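Long-range contacts in alpha-/beta-galactoside alpha-2,3-sialyltransferase (Photobacterium phosphoreum, PDB 2ZWI), which binds cytidine-5'-monophosphate and probably transfers sialic acid to galactosides in alpha-2,3 linkage: residues Ile74-Ile79 with Lys102-Leu107; Asn2-Val7 with Ser28-Leu33. All coordinates share one frame; numbering follows the deposited sequence. Where two conformers were deposited one is given.

Contact 1 (Ile74-Ile79 with Lys102-Leu107); sequences IKKVII and KTEIEL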
loop_
_atom_site.group_PDB
_atom_site.type_symbol
_atom_site.label_atom_id
_atom_site.label_comp_id
_atom_site.label_asym_id
_atom_site.label_seq_id
_atom_site.Cartn_x
_atom_site.Cartn_y
_atom_site.Cartn_z
ATOM N N ILE A 74 17.627 -17.362 -19.474
ATOM C CA ILE A 74 17.265 -16.402 -18.438
ATOM C C ILE A 74 18.437 -16.092 -17.501
ATOM O O ILE A 74 18.822 -16.893 -16.658
ATOM C CB ILE A 74 16.004 -16.835 -17.617
ATOM C CG1 ILE A 74 14.801 -17.159 -18.529
ATOM C CG2 ILE A 74 15.663 -15.779 -16.542
ATOM C CD1 ILE A 74 14.498 -16.121 -19.632
ATOM N N LYS A 75 18.994 -14.907 -17.667
ATOM C CA LYS A 75 20.062 -14.443 -16.803
ATOM C C LYS A 75 19.551 -14.086 -15.398
ATOM O O LYS A 75 20.141 -14.503 -14.389
ATOM C CB LYS A 75 20.750 -13.242 -17.461
ATOM C CG LYS A 75 21.345 -12.231 -16.498
ATOM C CD LYS A 75 22.637 -12.730 -15.887
ATOM C CE LYS A 75 23.858 -12.196 -16.625
ATOM N NZ LYS A 75 25.069 -12.349 -15.765
ATOM N N LYS A 76 18.444 -13.348 -15.347
ATOM C CA LYS A 76 17.956 -12.757 -14.100
ATOM C C LYS A 76 16.430 -12.749 -14.004
ATOM O O LYS A 76 15.741 -12.597 -15.005
ATOM C CB LYS A 76 18.506 -11.326 -13.960
ATOM C CG LYS A 76 17.898 -10.482 -12.832
ATOM C CD LYS A 76 18.634 -9.163 -12.631
ATOM C CE LYS A 76 18.353 -8.157 -13.743
ATOM N NZ LYS A 76 19.149 -6.900 -13.584
ATOM N N VAL A 77 15.919 -12.902 -12.782
ATOM C CA VAL A 77 14.498 -12.680 -12.486
ATOM C C VAL A 77 14.407 -11.585 -11.411
ATOM O O VAL A 77 15.036 -11.680 -10.343
ATOM C CB VAL A 77 13.776 -13.984 -12.011
ATOM C CG1 VAL A 77 12.313 -13.708 -11.630
ATOM C CG2 VAL A 77 13.852 -15.066 -13.089
ATOM N N ILE A 78 13.666 -10.526 -11.720
ATOM C CA ILE A 78 13.326 -9.518 -10.730
ATOM C C ILE A 78 11.909 -9.814 -10.245
ATOM O O ILE A 78 10.970 -9.824 -11.039
ATOM C CB ILE A 78 13.426 -8.069 -11.300
ATOM C CG1 ILE A 78 14.785 -7.848 -11.992
ATOM C CG2 ILE A 78 13.243 -7.041 -10.180
ATOM C CD1 ILE A 78 14.912 -6.504 -12.691
ATOM N N ILE A 79 11.761 -10.087 -8.953
ATOM C CA ILE A 79 10.449 -10.349 -8.377
ATOM C C ILE A 79 9.962 -9.113 -7.610
ATOM O O ILE A 79 10.650 -8.608 -6.723
ATOM C CB ILE A 79 10.438 -11.585 -7.436
ATOM C CG1 ILE A 79 11.154 -12.786 -8.076
ATOM C CG2 ILE A 79 8.992 -11.961 -7.066
ATOM C CD1 ILE A 79 11.576 -13.853 -7.068
ATOM N N LYS A 102 21.233 -21.539 -11.884
ATOM C CA LYS A 102 22.099 -20.402 -11.543
ATOM C C LYS A 102 21.498 -19.055 -12.009
ATOM O O LYS A 102 22.172 -18.213 -12.611
ATOM C CB LYS A 102 23.521 -20.624 -12.092
ATOM C CG LYS A 102 24.260 -21.834 -11.490
ATOM C CD LYS A 102 24.574 -21.617 -10.017
ATOM C CE LYS A 102 25.601 -22.610 -9.505
ATOM N NZ LYS A 102 26.253 -22.080 -8.269
ATOM N N THR A 103 20.212 -18.880 -11.727
ATOM C CA THR A 103 19.479 -17.683 -12.104
ATOM C C THR A 103 19.745 -16.605 -11.058
ATOM O O THR A 103 19.676 -16.872 -9.862
ATOM C CB THR A 103 17.953 -17.976 -12.187
ATOM O OG1 THR A 103 17.735 -19.136 -12.999
ATOM C CG2 THR A 103 17.196 -16.809 -12.780
ATOM N N GLU A 104 20.072 -15.401 -11.508
ATOM C CA GLU A 104 20.203 -14.268 -10.592
ATOM C C GLU A 104 18.808 -13.856 -10.148
ATOM O O GLU A 104 17.894 -13.819 -10.963
ATOM C CB GLU A 104 20.917 -13.101 -11.271
ATOM C CG GLU A 104 22.406 -13.349 -11.498
ATOM C CD GLU A 104 23.069 -12.295 -12.372
ATOM O OE1 GLU A 104 22.533 -11.169 -12.475
ATOM O OE2 GLU A 104 24.146 -12.593 -12.947
ATOM N N ILE A 105 18.641 -13.582 -8.854
ATOM C CA ILE A 105 17.352 -13.107 -8.327
ATOM C C ILE A 105 17.523 -11.772 -7.612
ATOM O O ILE A 105 18.405 -11.621 -6.774
ATOM C CB ILE A 105 16.693 -14.120 -7.350
ATOM C CG1 ILE A 105 16.339 -15.422 -8.073
ATOM C CG2 ILE A 105 15.436 -13.517 -6.714
ATOM C CD1 ILE A 105 16.195 -16.630 -7.152
ATOM N N GLU A 106 16.675 -10.813 -7.963
ATOM C CA GLU A 106 16.621 -9.513 -7.298
ATOM C C GLU A 106 15.191 -9.237 -6.866
ATOM O O GLU A 106 14.247 -9.664 -7.533
ATOM C CB GLU A 106 17.126 -8.409 -8.232
ATOM C CG GLU A 106 18.611 -8.563 -8.544
ATOM C CD GLU A 106 19.174 -7.438 -9.389
ATOM O OE1 GLU A 106 20.355 -7.554 -9.805
ATOM O OE2 GLU A 106 18.452 -6.447 -9.633
ATOM N N LEU A 107 15.033 -8.523 -5.756
ATOM C CA LEU A 107 13.723 -8.376 -5.110
ATOM C C LEU A 107 13.335 -6.922 -4.908
ATOM O O LEU A 107 14.160 -6.109 -4.504
ATOM C CB LEU A 107 13.702 -9.082 -3.749
ATOM C CG LEU A 107 14.141 -10.552 -3.687
ATOM C CD1 LEU A 107 14.225 -11.022 -2.260
ATOM C CD2 LEU A 107 13.195 -11.453 -4.505
HETATM O O HOH W 1 18.856 -19.069 -15.457
#
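The carbonyl oxygen of Glu104 takes two hydrogens from the facing strand: Val77 N donates to Glu104 O at 2.8 Å, and the CA-H of Lys76 adds a weaker contact to the same oxygen. In parallel pairing one residue bonds the two that flank its partner, as Glu104 does with Lys75 and Val77 on either side of Lys76. Glu106 N next donates to Val77 O (3.0 Å), and Ile79 N to Glu106 O (2.9 Å), while Glu104 N is held by Lys75 O at the start of the pairing. Near this start, Lys75 NZ reaches Glu104 OE2 at 3.0 Å in a salt bridge, meeting the oxygen on its syn side but 35° out of the carboxylate plane. The bend at chi2 (76°) lays Lys75 CD against the carboxylate, and a second at chi3 (97°) brings the end of the chain round to it. On the buried face, Ile79 CD1 lies 3.9 Å from both Leu107 CD2 and Ile105 CG2, and nearer the start of the pairing the methyls Val77 CG2 and Thr103 CG2 touch. Helix 86-98, the connection between the two strands, packs on Val77, Ile79 and Thr103; helix 58-70 adds Leu65 and Ile69, and strand 3-10 flanks the far edge of 74-79.

Contact 2 (Asn2-Val7 with Ser28-Leu33); sequences NKTIEV and SNNKKL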
loop_
_atom_site.group_PDB
_atom_site.type_symbol
_atom_site.label_atom_id
_atom_site.label_comp_id
_atom_site.label_asym_id
_atom_site.label_seq_id
_atom_site.Cartn_x
_atom_site.Cartn_y
_atom_site.Cartn_z
ATOM N N ASN A 2 21.007 -13.943 -21.593
ATOM C CA ASN A 2 21.096 -12.502 -21.404
ATOM C C ASN A 2 19.736 -11.869 -21.099
ATOM O O ASN A 2 19.606 -10.637 -21.041
ATOM C CB ASN A 2 21.736 -11.837 -22.634
ATOM C CG ASN A 2 21.022 -12.185 -23.934
ATOM O OD1 ASN A 2 20.117 -13.029 -23.964
ATOM N ND2 ASN A 2 21.433 -11.536 -25.024
ATOM N N LYS A 3 18.720 -12.703 -20.902
ATOM C CA LYS A 3 17.377 -12.170 -20.678
ATOM C C LYS A 3 17.005 -11.996 -19.213
ATOM O O LYS A 3 17.399 -12.790 -18.355
ATOM C CB LYS A 3 16.318 -12.978 -21.432
ATOM C CG LYS A 3 16.500 -12.909 -22.944
ATOM C CD LYS A 3 15.305 -13.458 -23.702
ATOM C CE LYS A 3 15.111 -14.944 -23.467
ATOM N NZ LYS A 3 14.254 -15.555 -24.538
ATOM N N THR A 4 16.282 -10.913 -18.941
ATOM C CA THR A 4 15.715 -10.708 -17.622
ATOM C C THR A 4 14.197 -10.755 -17.687
ATOM O O THR A 4 13.575 -10.137 -18.542
ATOM C CB THR A 4 16.245 -9.429 -16.908
ATOM O OG1 THR A 4 15.233 -8.908 -16.034
ATOM C CG2 THR A 4 16.646 -8.364 -17.903
ATOM N N ILE A 5 13.616 -11.542 -16.788
ATOM C CA ILE A 5 12.174 -11.637 -16.645
ATOM C C ILE A 5 11.778 -10.861 -15.395
ATOM O O ILE A 5 12.400 -11.017 -14.353
ATOM C CB ILE A 5 11.722 -13.120 -16.502
ATOM C CG1 ILE A 5 12.036 -13.906 -17.777
ATOM C CG2 ILE A 5 10.228 -13.233 -16.175
ATOM C CD1 ILE A 5 11.822 -15.384 -17.598
ATOM N N GLU A 6 10.739 -10.035 -15.510
ATOM C CA GLU A 6 10.195 -9.279 -14.383
ATOM C C GLU A 6 8.882 -9.903 -13.915
ATOM O O GLU A 6 7.958 -10.093 -14.707
ATOM C CB GLU A 6 9.980 -7.816 -14.785
ATOM C CG GLU A 6 11.248 -7.094 -15.221
ATOM C CD GLU A 6 10.984 -5.718 -15.846
ATOM O OE1 GLU A 6 9.895 -5.126 -15.628
ATOM O OE2 GLU A 6 11.880 -5.225 -16.560
ATOM N N VAL A 7 8.809 -10.229 -12.627
ATOM C CA VAL A 7 7.630 -10.873 -12.041
ATOM C C VAL A 7 6.933 -9.848 -11.151
ATOM O O VAL A 7 7.586 -9.177 -10.350
ATOM C CB VAL A 7 8.019 -12.122 -11.195
ATOM C CG1 VAL A 7 6.833 -12.649 -10.397
ATOM C CG2 VAL A 7 8.580 -13.224 -12.086
ATOM N N SER A 28 10.376 -0.686 -19.854
ATOM C CA SER A 28 11.348 -1.700 -20.232
ATOM C C SER A 28 10.693 -2.653 -21.217
ATOM O O SER A 28 9.474 -2.782 -21.234
ATOM C CB SER A 28 11.831 -2.464 -19.005
ATOM O OG SER A 28 11.089 -3.662 -18.839
ATOM N N ASN A 29 11.501 -3.319 -22.037
ATOM C CA ASN A 29 10.979 -4.368 -22.920
ATOM C C ASN A 29 11.246 -5.792 -22.422
ATOM O O ASN A 29 11.071 -6.757 -23.164
ATOM C CB ASN A 29 11.527 -4.191 -24.334
ATOM C CG ASN A 29 13.025 -4.026 -24.350
ATOM O OD1 ASN A 29 13.754 -4.734 -23.633
ATOM N ND2 ASN A 29 13.507 -3.081 -25.163
ATOM N N ASN A 30 11.656 -5.934 -21.166
ATOM C CA ASN A 30 11.774 -7.267 -20.573
ATOM C C ASN A 30 10.413 -7.946 -20.532
ATOM O O ASN A 30 9.395 -7.270 -20.349
ATOM C CB ASN A 30 12.316 -7.194 -19.149
ATOM C CG ASN A 30 13.694 -6.599 -19.082
ATOM O OD1 ASN A 30 14.556 -6.917 -19.896
ATOM N ND2 ASN A 30 13.914 -5.730 -18.108
ATOM N N LYS A 31 10.403 -9.269 -20.698
ATOM C CA LYS A 31 9.176 -10.045 -20.547
ATOM C C LYS A 31 8.685 -9.895 -19.109
ATOM O O LYS A 31 9.479 -9.932 -18.167
ATOM C CB LYS A 31 9.406 -11.521 -20.899
ATOM C CG LYS A 31 8.160 -12.420 -20.762
ATOM C CD LYS A 31 7.173 -12.212 -21.913
ATOM C CE LYS A 31 5.888 -13.008 -21.716
ATOM N NZ LYS A 31 5.154 -12.608 -20.481
ATOM N N LYS A 32 7.379 -9.698 -18.950
ATOM C CA LYS A 32 6.793 -9.527 -17.619
ATOM C C LYS A 32 5.731 -10.592 -17.359
ATOM O O LYS A 32 4.905 -10.877 -18.231
ATOM C CB LYS A 32 6.197 -8.126 -17.482
ATOM C CG LYS A 32 7.234 -7.013 -17.653
ATOM C CD LYS A 32 6.597 -5.647 -17.715
ATOM C CE LYS A 32 7.617 -4.584 -18.133
ATOM N NZ LYS A 32 8.076 -4.744 -19.550
ATOM N N LEU A 33 5.785 -11.189 -16.172
ATOM C CA LEU A 33 4.789 -12.160 -15.708
ATOM C C LEU A 33 4.041 -11.546 -14.521
ATOM O O LEU A 33 4.660 -11.178 -13.515
ATOM C CB LEU A 33 5.466 -13.472 -15.301
ATOM C CG LEU A 33 6.455 -14.082 -16.306
ATOM C CD1 LEU A 33 7.073 -15.333 -15.740
ATOM C CD2 LEU A 33 5.787 -14.375 -17.644
HETATM O O HOH W 2 15.465 -9.163 -21.229
HETATM O O HOH W 3 12.789 -10.784 -21.248
#
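The beta-alpha-beta unit of strand 3-10, helix 14-26 and strand 31-36 closes here, where Glu6 is bonded through both backbone and side chain to the returning segment. Glu6 N donates to Lys31 O (2.9 Å) and Leu33 N to Glu6 O (2.8 Å), the two residues flanking its partner Lys32. Ahead of them the segments part, and a water bridges the gap by donating to Thr4 O and accepting from Lys31 N. With CG beside the backbone N (chi1 -60°) and an extended chain, the Glu6 carboxylate reaches the segment Ser28-Asn30. There Asn30 ND2 meets the anti lone pair of Glu6 OE2 at 2.6 Å, the oxygen lying in the amide plane although the two flat groups stand 74° apart. Ser28 OG gives the same oxygen a second bond (2.9 Å), from the syn side but tilted 31° out of the carboxylate plane. On the opposite face Ile5 CG2 packs against Leu33 CD1 at 3.8 Å. Lys32 runs alongside Glu6, but its NZ is held by Ser28 O (2.9 Å), Asn30 O (3.0 Å) and Ile50 O. Glu6 OE1 is hydrogen-bonded to Tyr8 OH; the two donors to OE2 and the nearby Lys32 charge would probably favour an ionised Glu6 despite its burial.

Contacts 1 and 2 are neighbouring steps in one parallel sheet, their centres about 10 Å apart. Contact 2 comes first along the chain and is complete before contact 1 opens, each closing its own beta-alpha-beta unit. The strands run 31-36, 3-10, 74-82, 104-110 across the sheet, so the two pairings are joined in the middle by strands 3-10 and 74-82, where Ile78 probably bonds Ile5 O and Val7 N. Helix 58-70 packs on side chains of both contacts, with Leu65 touching Leu33 and Val77. Together they exemplify the parallel sheet, packed against helices, of one Rossmann-like half of the GT-B fold, whose nucleotide pocket lies away from both pairings, although Thr13, just beyond strand 3-10, lines it.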